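Side-chain contacts in periplasmic solute binding protein (Pectobacterium atrosepticum, PDB 4RY1), which probably captures a sugar in the periplasm and delivers it to an ABC-type transporter of the inner membrane: residues L174-M179 against V362-F367; I185-E190 against I195-D200. All blocks are in the same frame, centred on the assembly; numbering follows the deposited sequence.

Interaction 1 (L174-M179 against V362-F367); sequences LGRSYM and VAVSPF
R176, on helix 169-183, sends its guanidinium group to the backbone of V362 and A363, in the loop between helices 346-356 and 371-385. In this periplasmic binding protein fold the side chain joins a helix to a loop far along the sequence; R176 accounts for 79 of the 130 Å² buried here, and V362, A363 and V364 for the rest.

The polar part rests on one nitrogen. NH2 of R176 donates to O of A363 at 2.9 Å and to O of V362 at 3.0 Å, so two successive carbonyls converge on the same amino group. Neither bond is straight: the angles at hydrogen are 140° and 135°, and in both cases the nitrogen stands above the carbonyl plane instead of on a lone pair. O of V362 lies in the guanidinium plane, whereas O of A363 is tilted slightly out of it. NE is engaged elsewhere, in a salt bridge with D186, which should help fix the rotation of the group and balance its charge.

Van der Waals contact adds to this. CG2 of V364 lies over one face of the guanidinium group, toward its rim, 3.6 Å from NH2 of R176, and the two side chains cross at about a right angle. CG1 of V362 also reaches NH2 of R176, at 3.6 Å. With CG anti to the backbone N (chi1 -178°) and a bend at chi2, the arginine chain leaves the helix toward the loop.

Water supplies the last link. Water 1 accepts from NH1 of R176 at 2.7 Å and donates to O of V362 at 3.2 Å, so this carbonyl receives both NH2 directly and NH1 through the solvent molecule.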
loop_
_atom_site.group_PDB
_atom_site.type_symbol
_atom_site.label_atom_id
_atom_site.label_comp_id
_atom_site.label_asym_id
_atom_site.label_seq_id
_atom_site.Cartn_x
_atom_site.Cartn_y
_atom_site.Cartn_z
ATOM N N LEU A 174 6.368 -3.017 8.840
ATOM C CA LEU A 174 7.804 -3.299 8.946
ATOM C C LEU A 174 8.075 -4.311 10.088
ATOM O O LEU A 174 8.824 -5.281 9.928
ATOM C CB LEU A 174 8.587 -2.011 9.187
ATOM C CG LEU A 174 10.118 -2.102 9.101
ATOM C CD1 LEU A 174 10.596 -2.370 7.689
ATOM C CD2 LEU A 174 10.767 -0.835 9.640
ATOM N N GLY A 175 7.428 -4.061 11.219
ATOM C CA GLY A 175 7.486 -4.950 12.388
ATOM C C GLY A 175 6.936 -6.327 12.033
ATOM O O GLY A 175 7.518 -7.354 12.378
ATOM N N ARG A 176 5.791 -6.349 11.355
ATOM C CA ARG A 176 5.200 -7.615 10.889
ATOM C C ARG A 176 6.180 -8.406 10.020
ATOM O O ARG A 176 6.277 -9.644 10.138
ATOM C CB ARG A 176 3.920 -7.351 10.102
ATOM C CG ARG A 176 3.256 -8.639 9.641
ATOM C CD ARG A 176 3.024 -8.650 8.162
ATOM N NE ARG A 176 2.556 -9.922 7.627
ATOM C CZ ARG A 176 3.161 -10.580 6.654
ATOM N NH1 ARG A 176 4.222 -10.069 6.053
ATOM N NH2 ARG A 176 2.668 -11.740 6.236
ATOM N N SER A 177 6.898 -7.710 9.139
ATOM C CA SER A 177 7.851 -8.357 8.239
ATOM C C SER A 177 9.005 -8.961 9.062
ATOM O O SER A 177 9.403 -10.124 8.867
ATOM C CB SER A 177 8.360 -7.353 7.181
ATOM O OG SER A 177 9.150 -7.954 6.180
ATOM N N TYR A 178 9.508 -8.174 10.007
ATOM C CA TYR A 178 10.518 -8.650 10.961
ATOM C C TYR A 178 10.075 -9.932 11.679
ATOM O O TYR A 178 10.814 -10.922 11.750
ATOM C CB TYR A 178 10.824 -7.565 12.000
ATOM C CG TYR A 178 11.724 -8.008 13.141
ATOM C CD1 TYR A 178 13.107 -8.084 12.974
ATOM C CD2 TYR A 178 11.198 -8.310 14.405
ATOM C CE1 TYR A 178 13.935 -8.472 14.015
ATOM C CE2 TYR A 178 12.025 -8.681 15.456
ATOM C CZ TYR A 178 13.392 -8.764 15.251
ATOM O OH TYR A 178 14.241 -9.153 16.271
ATOM N N MET A 179 8.868 -9.894 12.216
ATOM C CA MET A 179 8.332 -11.027 12.980
ATOM C C MET A 179 8.061 -12.248 12.106
ATOM O O MET A 179 8.170 -13.389 12.563
ATOM C CB MET A 179 7.074 -10.627 13.739
ATOM C CG MET A 179 7.289 -9.530 14.776
ATOM S SD MET A 179 8.245 -9.977 16.290
ATOM C CE MET A 179 7.003 -10.948 17.160
ATOM N N VAL A 362 4.154 -16.659 4.332
ATOM C CA VAL A 362 3.378 -16.151 5.452
ATOM C C VAL A 362 2.368 -15.149 4.872
ATOM O O VAL A 362 2.741 -14.075 4.399
ATOM C CB VAL A 362 4.275 -15.477 6.508
ATOM C CG1 VAL A 362 3.462 -14.954 7.682
ATOM C CG2 VAL A 362 5.335 -16.442 7.013
ATOM N N ALA A 363 1.090 -15.510 4.933
ATOM C CA ALA A 363 0.018 -14.703 4.354
ATOM C C ALA A 363 -0.065 -13.317 4.976
ATOM O O ALA A 363 0.173 -13.151 6.161
ATOM C CB ALA A 363 -1.322 -15.417 4.534
ATOM N N VAL A 364 -0.441 -12.351 4.139
ATOM C CA VAL A 364 -0.771 -10.997 4.547
ATOM C C VAL A 364 -2.297 -10.960 4.687
ATOM O O VAL A 364 -3.018 -11.314 3.746
ATOM C CB VAL A 364 -0.278 -9.970 3.500
ATOM C CG1 VAL A 364 -0.685 -8.553 3.878
ATOM C CG2 VAL A 364 1.238 -10.091 3.324
ATOM N N SER A 365 -2.770 -10.564 5.864
ATOM C CA SER A 365 -4.190 -10.474 6.153
ATOM C C SER A 365 -4.681 -9.080 5.854
ATOM O O SER A 365 -4.045 -8.099 6.256
ATOM C CB SER A 365 -4.452 -10.746 7.628
ATOM O OG SER A 365 -5.826 -10.638 7.885
ATOM N N PRO A 366 -5.834 -8.964 5.183
ATOM C CA PRO A 366 -6.362 -7.609 5.012
ATOM C C PRO A 366 -6.683 -6.931 6.350
ATOM O O PRO A 366 -6.789 -5.684 6.421
ATOM C CB PRO A 366 -7.621 -7.846 4.185
ATOM C CG PRO A 366 -8.046 -9.242 4.501
ATOM C CD PRO A 366 -6.749 -9.987 4.633
ATOM N N PHE A 367 -6.876 -7.739 7.395
ATOM C CA PHE A 367 -7.249 -7.185 8.695
ATOM C C PHE A 367 -6.119 -6.445 9.391
ATOM O O PHE A 367 -6.381 -5.640 10.278
ATOM C CB PHE A 367 -7.833 -8.279 9.579
ATOM C CG PHE A 367 -9.093 -8.857 9.014
ATOM C CD1 PHE A 367 -10.269 -8.117 9.001
ATOM C CD2 PHE A 367 -9.101 -10.115 8.456
ATOM C CE1 PHE A 367 -11.420 -8.624 8.428
ATOM C CE2 PHE A 367 -10.249 -10.641 7.911
ATOM C CZ PHE A 367 -11.414 -9.896 7.894
HETATM O O HOH W 1 4.961 -11.835 4.092
#

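Interaction 2 (I185-E190 against I195-D200); sequences IDMIDE and IAYSRD
M187 and A196 are joined by the backbone bond of a small two-stranded antiparallel hairpin, strands 188-189 and 194-195. N of A196 donates to O of M187 at 2.8 Å and nearly straight, 167° at hydrogen, though the donor stands above the carbonyl plane. Next to it I188 and I195 form a non-hydrogen-bonded pair whose side chains diverge, and CA of I195 makes a CA-H...O contact with that same M187 oxygen.

Y197 supplies the main side-chain contact. CA of M187 lies over one face of the ring, 3.9 Å from its centroid and 24° off the normal, a CH-pi contact displaced toward the rim. M187 then runs alongside the ring, CB by CZ and OH and CG by CE2, and the bend at chi3 (-70°) keeps CE near OH and CE2. I185 comes to the ring edge instead, its CD1 in the ring plane and 3.9 Å from CD1 of Y197.

Smaller contacts follow the hairpin. CD1 of I188 approaches CD1 of I195 at 4.2 Å. CB of A196 sits 3.3 Å from O of D186, with CB of D189 farther off. D186 shapes the first segment through an Asx turn, OD2 accepting from N of I188; its OD1 is paired with R176.

The phenol is also linked by solvent: water 2 accepts from OH of Y197 at 2.6 Å and donates to O of I185. Face and edge contacts together should limit the ring's tilt. The polar atoms fare unequally: OH of Y197 is satisfied by water 2, while the buried N of M187 has no partner in the model.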
loop_
_atom_site.group_PDB
_atom_site.type_symbol
_atom_site.label_atom_id
_atom_site.label_comp_id
_atom_site.label_asym_id
_atom_site.label_seq_id
_atom_site.Cartn_x
_atom_site.Cartn_y
_atom_site.Cartn_z
ATOM N N ILE A 185 5.396 -16.643 11.242
ATOM C CA ILE A 185 3.958 -16.495 11.457
ATOM C C ILE A 185 3.528 -15.062 11.130
ATOM O O ILE A 185 4.360 -14.142 11.123
ATOM C CB ILE A 185 3.499 -16.881 12.884
ATOM C CG1 ILE A 185 4.018 -15.915 13.950
ATOM C CG2 ILE A 185 3.965 -18.295 13.200
ATOM C CD1 ILE A 185 3.183 -15.938 15.218
ATOM N N ASP A 186 2.229 -14.904 10.864
ATOM C CA ASP A 186 1.606 -13.602 10.611
ATOM C C ASP A 186 1.076 -13.029 11.922
ATOM O O ASP A 186 0.973 -13.711 12.932
ATOM C CB ASP A 186 0.459 -13.720 9.588
ATOM C CG ASP A 186 -0.111 -12.353 9.180
ATOM O OD1 ASP A 186 0.695 -11.427 8.958
ATOM O OD2 ASP A 186 -1.351 -12.191 9.179
ATOM N N MET A 187 0.787 -11.733 11.883
ATOM C CA MET A 187 0.168 -10.983 12.971
ATOM C C MET A 187 -1.290 -11.372 13.277
ATOM O O MET A 187 -1.736 -11.234 14.414
ATOM C CB MET A 187 0.267 -9.485 12.586
ATOM C CG MET A 187 -0.216 -8.449 13.582
ATOM S SD MET A 187 -0.070 -6.768 12.877
ATOM C CE MET A 187 1.713 -6.672 12.887
ATOM N N ILE A 188 -2.028 -11.843 12.258
ATOM C CA ILE A 188 -3.487 -12.109 12.384
ATOM C C ILE A 188 -3.777 -13.615 12.282
ATOM O O ILE A 188 -3.239 -14.292 11.407
ATOM C CB ILE A 188 -4.313 -11.400 11.277
ATOM C CG1 ILE A 188 -3.933 -9.918 11.148
ATOM C CG2 ILE A 188 -5.816 -11.604 11.484
ATOM C CD1 ILE A 188 -4.289 -9.092 12.363
ATOM N N ASP A 189 -4.630 -14.101 13.179
ATOM C CA ASP A 189 -5.242 -15.439 13.086
ATOM C C ASP A 189 -6.707 -15.252 12.725
ATOM O O ASP A 189 -7.528 -15.010 13.602
ATOM C CB ASP A 189 -5.118 -16.230 14.411
ATOM C CG ASP A 189 -5.539 -17.682 14.262
ATOM O OD1 ASP A 189 -6.418 -17.969 13.420
ATOM O OD2 ASP A 189 -5.014 -18.543 14.991
ATOM N N GLU A 190 -7.036 -15.348 11.436
ATOM C CA GLU A 190 -8.413 -15.094 11.006
ATOM C C GLU A 190 -9.422 -16.119 11.547
ATOM O O GLU A 190 -10.544 -15.760 11.908
ATOM C CB GLU A 190 -8.514 -14.987 9.495
ATOM C CG GLU A 190 -7.738 -13.785 8.970
ATOM C CD GLU A 190 -7.897 -13.565 7.479
ATOM O OE1 GLU A 190 -8.889 -14.068 6.902
ATOM O OE2 GLU A 190 -7.029 -12.872 6.892
ATOM N N ILE A 195 -5.456 -11.613 17.243
ATOM C CA ILE A 195 -4.029 -11.447 17.042
ATOM C C ILE A 195 -3.364 -12.833 17.224
ATOM O O ILE A 195 -3.666 -13.571 18.166
ATOM C CB ILE A 195 -3.450 -10.397 18.024
ATOM C CG1 ILE A 195 -3.972 -8.985 17.715
ATOM C CG2 ILE A 195 -1.926 -10.414 18.023
ATOM C CD1 ILE A 195 -3.486 -8.395 16.403
ATOM N N ALA A 196 -2.496 -13.187 16.285
ATOM C CA ALA A 196 -1.777 -14.469 16.297
ATOM C C ALA A 196 -0.542 -14.459 17.211
ATOM O O ALA A 196 -0.093 -15.506 17.702
ATOM C CB ALA A 196 -1.366 -14.860 14.889
ATOM N N TYR A 197 0.030 -13.276 17.396
ATOM C CA TYR A 197 1.164 -13.109 18.316
ATOM C C TYR A 197 0.727 -13.405 19.750
ATOM O O TYR A 197 -0.360 -13.031 20.179
ATOM C CB TYR A 197 1.758 -11.689 18.247
ATOM C CG TYR A 197 2.334 -11.240 16.919
ATOM C CD1 TYR A 197 2.675 -12.128 15.917
ATOM C CD2 TYR A 197 2.553 -9.895 16.686
ATOM C CE1 TYR A 197 3.196 -11.687 14.702
ATOM C CE2 TYR A 197 3.066 -9.446 15.485
ATOM C CZ TYR A 197 3.390 -10.337 14.495
ATOM O OH TYR A 197 3.888 -9.852 13.315
ATOM N N SER A 198 1.584 -14.111 20.474
ATOM C CA SER A 198 1.426 -14.256 21.917
ATOM C C SER A 198 1.584 -12.908 22.626
ATOM O O SER A 198 2.059 -11.923 22.042
ATOM C CB SER A 198 2.496 -15.203 22.455
ATOM O OG SER A 198 3.791 -14.626 22.302
ATOM N N ARG A 199 1.215 -12.876 23.898
ATOM C CA ARG A 199 1.418 -11.676 24.707
ATOM C C ARG A 199 2.880 -11.225 24.603
ATOM O O ARG A 199 3.169 -10.040 24.434
ATOM C CB ARG A 199 1.060 -11.929 26.166
ATOM C CG ARG A 199 1.456 -10.781 27.090
ATOM C CD ARG A 199 1.686 -11.266 28.509
ATOM N NE ARG A 199 2.973 -11.939 28.667
ATOM C CZ ARG A 199 3.405 -12.438 29.821
ATOM N NH1 ARG A 199 4.585 -13.039 29.891
ATOM N NH2 ARG A 199 2.654 -12.330 30.912
ATOM N N ASP A 200 3.805 -12.173 24.717
ATOM C CA ASP A 200 5.249 -11.887 24.600
ATOM C C ASP A 200 5.676 -11.345 23.236
ATOM O O ASP A 200 6.515 -10.445 23.132
ATOM C CB ASP A 200 6.071 -13.130 24.954
ATOM C CG ASP A 200 6.207 -13.331 26.455
ATOM O OD1 ASP A 200 5.624 -12.530 27.229
ATOM O OD2 ASP A 200 6.884 -14.301 26.861
HETATM O O HOH W 2 4.340 -11.400 11.236
#

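In the fold
Following the chain from the N terminus, helix 169-183 comes first and supplies 174-179; residues 185-190 follow almost at once. Interaction 2 then closes a short turn, with four residues between its segments, and leads into helix 199-214. Interaction 1 closes only after a further long excursion, when 362-367 returns from helix 346-356, so interaction 2 is nested inside its loop. The centres lie 10 Å apart, and the contacts touch directly: R176 and D186 belong one to each contact and connect them, and E190 probably hydrogen-bonds S365. Helix, hairpin and late loop thus meet on one side of the chain's centre.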